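Local coordinates for small nuclear ribonucleoprotein homolog (Pyrobaculum aerophilum, PDB 1M5Q) that probably binds RNA as an Sm-like archaeal protein whose toroidal beta-sheet architecture is built up into a 14-mer, at residues A29-N32 and Q33-V37; M71-F74 and A75-E79; V114-R117 and A118-F122. One frame throughout, in Å; residues are numbered along the deposited sequence.

Contact 1: A29-N32 and Q33-V37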
loop_
_atom_site.group_PDB
_atom_site.type_symbol
_atom_site.label_atom_id
_atom_site.label_comp_id
_atom_site.label_asym_id
_atom_site.label_seq_id
_atom_site.Cartn_x
_atom_site.Cartn_y
_atom_site.Cartn_z
ATOM N N ALA H 29 12.190 -21.187 -8.358
ATOM C CA ALA H 29 10.953 -21.098 -7.574
ATOM C C ALA H 29 10.233 -19.810 -7.861
ATOM O O ALA H 29 10.874 -18.772 -8.126
ATOM C CB ALA H 29 11.257 -21.162 -6.051
ATOM N N VAL H 30 8.905 -19.839 -7.810
ATOM C CA VAL H 30 8.171 -18.602 -8.037
ATOM C C VAL H 30 7.021 -18.674 -7.051
ATOM O O VAL H 30 6.425 -19.742 -6.920
ATOM C CB VAL H 30 7.532 -18.548 -9.425
ATOM C CG1 VAL H 30 6.804 -17.218 -9.620
ATOM C CG2 VAL H 30 8.593 -18.698 -10.502
ATOM N N ASP H 31 6.703 -17.592 -6.354
ATOM C CA ASP H 31 5.532 -17.664 -5.468
ATOM C C ASP H 31 4.388 -16.763 -5.957
ATOM O O ASP H 31 4.518 -16.079 -6.987
ATOM C CB ASP H 31 5.908 -17.351 -4.013
ATOM C CG ASP H 31 6.416 -15.928 -3.801
ATOM O OD1 ASP H 31 6.240 -15.068 -4.687
ATOM O OD2 ASP H 31 6.990 -15.662 -2.692
ATOM N N ASN H 32 3.282 -16.723 -5.217
ATOM C CA ASN H 32 2.148 -15.917 -5.632
ATOM C C ASN H 32 2.439 -14.443 -5.762
ATOM O O ASN H 32 1.804 -13.751 -6.546
ATOM C CB ASN H 32 0.971 -16.082 -4.673
ATOM C CG ASN H 32 0.341 -17.453 -4.764
ATOM O OD1 ASN H 32 0.616 -18.263 -5.693
ATOM N ND2 ASN H 32 -0.529 -17.720 -3.818
ATOM N N GLN H 33 3.394 -13.960 -4.986
ATOM C CA GLN H 33 3.733 -12.540 -5.034
ATOM C C GLN H 33 4.783 -12.270 -6.106
ATOM O O GLN H 33 5.264 -11.159 -6.223
ATOM C CB GLN H 33 4.248 -12.079 -3.649
ATOM C CG GLN H 33 3.128 -12.092 -2.606
ATOM C CD GLN H 33 3.620 -11.758 -1.225
ATOM O OE1 GLN H 33 4.347 -12.538 -0.622
ATOM N NE2 GLN H 33 3.217 -10.587 -0.711
ATOM N N LEU H 34 5.117 -13.302 -6.867
ATOM C CA LEU H 34 6.118 -13.197 -7.919
ATOM C C LEU H 34 7.540 -12.868 -7.414
ATOM O O LEU H 34 8.284 -12.174 -8.094
ATOM C CB LEU H 34 5.708 -12.191 -9.020
ATOM C CG LEU H 34 4.811 -12.558 -10.215
ATOM C CD1 LEU H 34 4.960 -14.016 -10.613
ATOM C CD2 LEU H 34 3.397 -12.213 -9.963
ATOM N N ASN H 35 7.870 -13.312 -6.192
ATOM C CA ASN H 35 9.257 -13.281 -5.748
ATOM C C ASN H 35 9.793 -14.417 -6.618
ATOM O O ASN H 35 9.076 -15.376 -6.944
ATOM C CB ASN H 35 9.428 -13.706 -4.278
ATOM C CG ASN H 35 8.991 -12.605 -3.320
ATOM O OD1 ASN H 35 9.384 -11.410 -3.454
ATOM N ND2 ASN H 35 8.159 -12.975 -2.388
ATOM N N ILE H 36 11.062 -14.368 -6.929
ATOM C CA ILE H 36 11.641 -15.377 -7.820
ATOM C C ILE H 36 12.948 -15.881 -7.249
ATOM O O ILE H 36 13.706 -15.078 -6.731
ATOM C CB ILE H 36 12.058 -14.735 -9.171
ATOM C CG1 ILE H 36 10.823 -14.103 -9.874
ATOM C CG2 ILE H 36 12.830 -15.801 -10.044
ATOM C CD1 ILE H 36 9.882 -15.145 -10.334
ATOM N N VAL H 37 13.192 -17.196 -7.316
ATOM C CA VAL H 37 14.508 -17.722 -6.936
ATOM C C VAL H 37 15.118 -18.268 -8.252
ATOM O O VAL H 37 14.426 -18.975 -9.004
ATOM C CB VAL H 37 14.442 -18.898 -5.913
ATOM C CG1 VAL H 37 15.919 -19.373 -5.571
ATOM C CG2 VAL H 37 13.732 -18.429 -4.622
#
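D31 and N35 face each other across the turn of a beta hairpin in the Sm-like fold, where strand 22-30 folds back into strand 36-42. The D31 carboxylate carries the turn: with chi1 at 64° it swings between its own backbone N and carbonyl carbon, pointing both oxygens into the loop, toward the N-H groups of Q33 and N35. D31 OD1 takes the backbone N of N35 at 2.8 Å, met from above the carboxylate plane, and a weak bond from Q33 N. D31 OD2 receives N35 ND2 through its syn lone pair, with the two flat groups turned 61° apart. The other end of the N35 amide is held too, N35 OD1 accepting from Y56 N. In the backbone, D31 to L34 form a type I turn, closed by L34 N on D31 O at 2.8 Å, and N35 O takes D31 N. On one face of the hairpin V30, L34 and I36 point the same way, V30 and L34 resting on L5 of helix 2-6. The other face carries A29 and V37, a hydrogen-bonded pair whose CB atoms are 3.9 Å apart. V30 CG1, anti to its backbone N, meets L34 CD1 and I36 CD1, each at 3.8 Å.

Contact 2: M71-F74 and A75-E79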
loop_
_atom_site.group_PDB
_atom_site.type_symbol
_atom_site.label_atom_id
_atom_site.label_comp_id
_atom_site.label_asym_id
_atom_site.label_seq_id
_atom_site.Cartn_x
_atom_site.Cartn_y
_atom_site.Cartn_z
HETATM N N MSE H 71 10.956 -25.018 -36.962
HETATM C CA MSE H 71 10.115 -26.113 -37.391
HETATM C C MSE H 71 10.531 -26.765 -38.702
HETATM O O MSE H 71 10.259 -27.947 -38.903
HETATM C CB MSE H 71 8.643 -25.679 -37.468
HETATM C CG MSE H 71 8.107 -25.258 -36.110
HETATM SE SE MSE H 71 8.438 -26.576 -34.734
HETATM C CE MSE H 71 7.075 -27.800 -35.244
ATOM N N ARG H 72 11.154 -25.993 -39.589
ATOM C CA ARG H 72 11.628 -26.547 -40.865
ATOM C C ARG H 72 12.739 -27.518 -40.538
ATOM O O ARG H 72 12.809 -28.574 -41.115
ATOM C CB ARG H 72 12.145 -25.444 -41.813
ATOM C CG ARG H 72 11.043 -24.689 -42.534
ATOM C CD ARG H 72 11.619 -23.888 -43.705
ATOM N NE ARG H 72 11.313 -22.463 -43.586
ATOM C CZ ARG H 72 10.263 -21.890 -44.151
ATOM N NH1 ARG H 72 9.434 -22.621 -44.885
ATOM N NH2 ARG H 72 10.017 -20.600 -43.949
ATOM N N GLU H 73 13.610 -27.166 -39.602
ATOM C CA GLU H 73 14.674 -28.086 -39.228
ATOM C C GLU H 73 14.033 -29.308 -38.532
ATOM O O GLU H 73 14.433 -30.444 -38.766
ATOM C CB GLU H 73 15.660 -27.397 -38.307
ATOM C CG GLU H 73 16.780 -28.314 -37.840
ATOM C CD GLU H 73 17.695 -28.758 -39.003
ATOM O OE1 GLU H 73 18.078 -27.907 -39.848
ATOM O OE2 GLU H 73 18.034 -29.949 -39.056
ATOM N N PHE H 74 13.029 -29.083 -37.681
ATOM C CA PHE H 74 12.349 -30.192 -37.043
ATOM C C PHE H 74 11.785 -31.162 -38.105
ATOM O O PHE H 74 11.839 -32.378 -37.947
ATOM C CB PHE H 74 11.163 -29.710 -36.161
ATOM C CG PHE H 74 10.414 -30.853 -35.432
ATOM C CD1 PHE H 74 10.827 -31.285 -34.195
ATOM C CD2 PHE H 74 9.316 -31.477 -36.010
ATOM C CE1 PHE H 74 10.170 -32.341 -33.504
ATOM C CE2 PHE H 74 8.638 -32.527 -35.340
ATOM C CZ PHE H 74 9.082 -32.955 -34.075
ATOM N N ALA H 75 11.177 -30.610 -39.139
ATOM C CA ALA H 75 10.578 -31.415 -40.193
ATOM C C ALA H 75 11.706 -32.223 -40.890
ATOM O O ALA H 75 11.573 -33.435 -41.127
ATOM C CB ALA H 75 9.863 -30.522 -41.163
ATOM N N LYS H 76 12.816 -31.550 -41.168
ATOM C CA LYS H 76 13.950 -32.205 -41.784
ATOM C C LYS H 76 14.371 -33.418 -40.959
ATOM O O LYS H 76 14.508 -34.520 -41.461
ATOM C CB LYS H 76 15.118 -31.211 -41.900
ATOM C CG LYS H 76 16.385 -31.764 -42.579
ATOM C CD LYS H 76 17.435 -30.659 -42.763
ATOM C CE LYS H 76 18.700 -31.178 -43.455
ATOM N NZ LYS H 76 19.678 -30.075 -43.683
ATOM N N GLN H 77 14.559 -33.227 -39.673
ATOM C CA GLN H 77 14.995 -34.336 -38.851
ATOM C C GLN H 77 13.889 -35.376 -38.656
ATOM O O GLN H 77 14.153 -36.581 -38.536
ATOM C CB GLN H 77 15.505 -33.795 -37.511
ATOM C CG GLN H 77 16.832 -33.043 -37.642
ATOM C CD GLN H 77 17.471 -32.748 -36.292
ATOM O OE1 GLN H 77 17.239 -33.470 -35.307
ATOM N NE2 GLN H 77 18.306 -31.701 -36.237
ATOM N N ALA H 78 12.639 -34.938 -38.635
ATOM C CA ALA H 78 11.585 -35.922 -38.486
ATOM C C ALA H 78 11.496 -36.825 -39.746
ATOM O O ALA H 78 11.025 -37.948 -39.669
ATOM C CB ALA H 78 10.263 -35.246 -38.247
ATOM N N GLU H 79 11.949 -36.323 -40.895
ATOM C CA GLU H 79 11.898 -37.078 -42.148
ATOM C C GLU H 79 12.854 -38.274 -42.135
ATOM O O GLU H 79 12.641 -39.220 -42.872
ATOM C CB GLU H 79 12.211 -36.163 -43.334
ATOM C CG GLU H 79 12.298 -36.831 -44.725
ATOM C CD GLU H 79 10.937 -37.224 -45.286
ATOM O OE1 GLU H 79 9.979 -36.427 -45.107
ATOM O OE2 GLU H 79 10.827 -38.309 -45.908
#
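Four successive i to i+4 bonds run through about two turns of helix, from A75 N on M71 O at 2.8 Å to A78 N on F74 O, also 2.8 Å; between them Q77 N reaches E73 O at 166°, close to straight. On the flank that faces helix 113-127, E73 and Q77 meet one turn apart, and both rest on F125. E73 leaves the helix with CG opposite the backbone N and then bends at chi2 (66°), which turns the carboxylate along the helix toward Q77. E73 OE2 comes within 3.3 Å of Q77 NE2, a weak bond, with the carboxylate and amide planes 69° apart. The stronger hold on the Q77 amide is at its other end, where OE1 accepts from R128 NH2. K76 stretches out fully extended, and its CD passes E73 OE2 at 3.8 Å, but K76 NZ stays 4.7 Å from E73 OE1 and no salt bridge forms. The inner side is apolar. F74, its CG also opposite the backbone N, drops its ring beside A78, with CE2 4.3 Å from A78 CB; A75 CB lies over the carbonyl oxygens of M71 and R72. M71, a selenomethionine, and F74 both reach V103 of strand 101-104, while A78 sits on V86 of strand 86-89. F74 also touches L121. The pattern is that of an amphipathic helix packed on a beta sheet and on a second helix, 113-127, within the Lsm C-terminal region that augments the Sm-like fold.

Contact 3: V114-R117 and A118-F122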
loop_
_atom_site.group_PDB
_atom_site.type_symbol
_atom_site.label_atom_id
_atom_site.label_comp_id
_atom_site.label_asym_id
_atom_site.label_seq_id
_atom_site.Cartn_x
_atom_site.Cartn_y
_atom_site.Cartn_z
ATOM N N VAL H 114 4.055 -42.885 -32.888
ATOM C CA VAL H 114 4.557 -41.804 -33.703
ATOM C C VAL H 114 4.617 -40.522 -32.853
ATOM O O VAL H 114 5.622 -39.851 -32.813
ATOM C CB VAL H 114 3.663 -41.595 -34.912
ATOM C CG1 VAL H 114 4.168 -40.342 -35.729
ATOM C CG2 VAL H 114 3.720 -42.867 -35.790
ATOM N N ALA H 115 3.536 -40.248 -32.143
ATOM C CA ALA H 115 3.404 -39.091 -31.280
ATOM C C ALA H 115 4.485 -39.119 -30.175
ATOM O O ALA H 115 5.167 -38.085 -29.939
ATOM C CB ALA H 115 2.004 -39.057 -30.662
ATOM N N GLU H 116 4.641 -40.278 -29.523
ATOM C CA GLU H 116 5.649 -40.437 -28.461
ATOM C C GLU H 116 7.042 -40.180 -29.041
ATOM O O GLU H 116 7.863 -39.493 -28.427
ATOM C CB GLU H 116 5.623 -41.837 -27.850
ATOM C CG GLU H 116 4.467 -42.093 -26.881
ATOM C CD GLU H 116 4.196 -40.913 -25.959
ATOM O OE1 GLU H 116 5.140 -40.442 -25.269
ATOM O OE2 GLU H 116 3.028 -40.438 -25.936
ATOM N N ARG H 117 7.316 -40.714 -30.234
ATOM C CA ARG H 117 8.632 -40.482 -30.844
ATOM C C ARG H 117 8.871 -38.995 -31.214
ATOM O O ARG H 117 9.980 -38.464 -31.041
ATOM C CB ARG H 117 8.807 -41.355 -32.094
ATOM C CG ARG H 117 10.167 -41.186 -32.781
ATOM C CD ARG H 117 11.269 -41.543 -31.781
ATOM N NE ARG H 117 12.507 -41.836 -32.461
ATOM C CZ ARG H 117 13.509 -40.978 -32.586
ATOM N NH1 ARG H 117 13.418 -39.744 -32.064
ATOM N NH2 ARG H 117 14.618 -41.361 -33.221
ATOM N N ALA H 118 7.844 -38.334 -31.723
ATOM C CA ALA H 118 7.977 -36.937 -32.108
ATOM C C ALA H 118 8.256 -36.110 -30.828
ATOM O O ALA H 118 9.042 -35.164 -30.846
ATOM C CB ALA H 118 6.669 -36.451 -32.841
ATOM N N LYS H 119 7.651 -36.495 -29.717
ATOM C CA LYS H 119 7.880 -35.794 -28.449
ATOM C C LYS H 119 9.349 -35.917 -28.060
ATOM O O LYS H 119 9.969 -34.948 -27.614
ATOM C CB LYS H 119 6.978 -36.371 -27.360
ATOM C CG LYS H 119 5.547 -35.817 -27.392
ATOM C CD LYS H 119 4.695 -36.493 -26.361
ATOM C CE LYS H 119 3.252 -36.022 -26.451
ATOM N NZ LYS H 119 2.389 -36.883 -25.583
ATOM N N ARG H 120 9.939 -37.091 -28.260
ATOM C CA ARG H 120 11.360 -37.235 -27.944
ATOM C C ARG H 120 12.221 -36.421 -28.902
ATOM O O ARG H 120 13.236 -35.869 -28.483
ATOM C CB ARG H 120 11.819 -38.691 -27.967
ATOM C CG ARG H 120 11.638 -39.414 -26.675
ATOM C CD ARG H 120 10.234 -39.868 -26.523
ATOM N NE ARG H 120 10.002 -40.818 -25.422
ATOM C CZ ARG H 120 8.776 -41.119 -25.008
ATOM N NH1 ARG H 120 7.744 -40.527 -25.621
ATOM N NH2 ARG H 120 8.572 -41.983 -24.011
ATOM N N LEU H 121 11.846 -36.307 -30.174
ATOM C CA LEU H 121 12.690 -35.488 -31.091
ATOM C C LEU H 121 12.609 -34.008 -30.657
ATOM O O LEU H 121 13.594 -33.278 -30.662
ATOM C CB LEU H 121 12.171 -35.548 -32.506
ATOM C CG LEU H 121 13.094 -35.568 -33.725
ATOM C CD1 LEU H 121 12.386 -34.816 -34.857
ATOM C CD2 LEU H 121 14.470 -35.024 -33.448
ATOM N N PHE H 122 11.396 -33.592 -30.310
ATOM C CA PHE H 122 11.108 -32.229 -29.854
ATOM C C PHE H 122 11.997 -31.885 -28.669
ATOM O O PHE H 122 12.676 -30.841 -28.641
ATOM C CB PHE H 122 9.618 -32.126 -29.444
ATOM C CG PHE H 122 9.125 -30.701 -29.325
ATOM C CD1 PHE H 122 8.438 -30.105 -30.374
ATOM C CD2 PHE H 122 9.307 -29.981 -28.155
ATOM C CE1 PHE H 122 7.920 -28.798 -30.253
ATOM C CE2 PHE H 122 8.805 -28.690 -28.017
ATOM C CZ PHE H 122 8.107 -28.097 -29.068
#
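E116 and R120 are joined by a salt bridge of 2.6 Å from R120 NH1 to E116 OE1, one helix turn apart. The carboxylate and guanidinium planes stand at 90°: OE1 lies at the edge of the guanidinium, in its plane, but is itself met on the anti side. The same NH1 also donates to the backbone O of E116 at 3.0 Å, coming from above the carbonyl plane. R120 N donates to E116 O from the opposite face of its plane at 3.2 Å, so two donors from one residue grip it. The bend of R120 at chi2 (81°) folds the chain back, making this double reach possible. E116 OE2 turns to K119 NZ, a long salt bridge at 3.6 Å completing a three-residue network. R120 NH2 has a second acid partner, E109 of a neighbouring subunit, which ties the network to the assembly. Further round, A118 packs on I97, A115 on V101, and L121 on F74 and Q77 of helix 71-81. E116, K119 and R120 line one side of helix 113-127 and A115, A118 and L121 the buried one, with R117 at the flank against I81 and F82: an amphipathic helix packed on the C-terminal sheet and its partner helix.

How the contacts relate
Contacts 2 and 3 belong to one C-terminal unit, their centres 12 Å apart, and meet where F74 CE1 packs 3.6 Å from L121 CD1. Contact 1 lies on the far side of the chain's centre, its nearest atoms about 25 Å from contact 2 and about 20 Å from contact 3. All three are partly buried, but the chemistry follows the place. In contacts 2 and 3 the apolar sides are buried between the two helices and the sheet, while the charged groups lie toward the surface or, in contact 3, a subunit interface; in contact 1 the carboxylate serves a turn instead. Contacts 1 and 3 reach other subunits, whereas no other chain of the assembly touches contact 2.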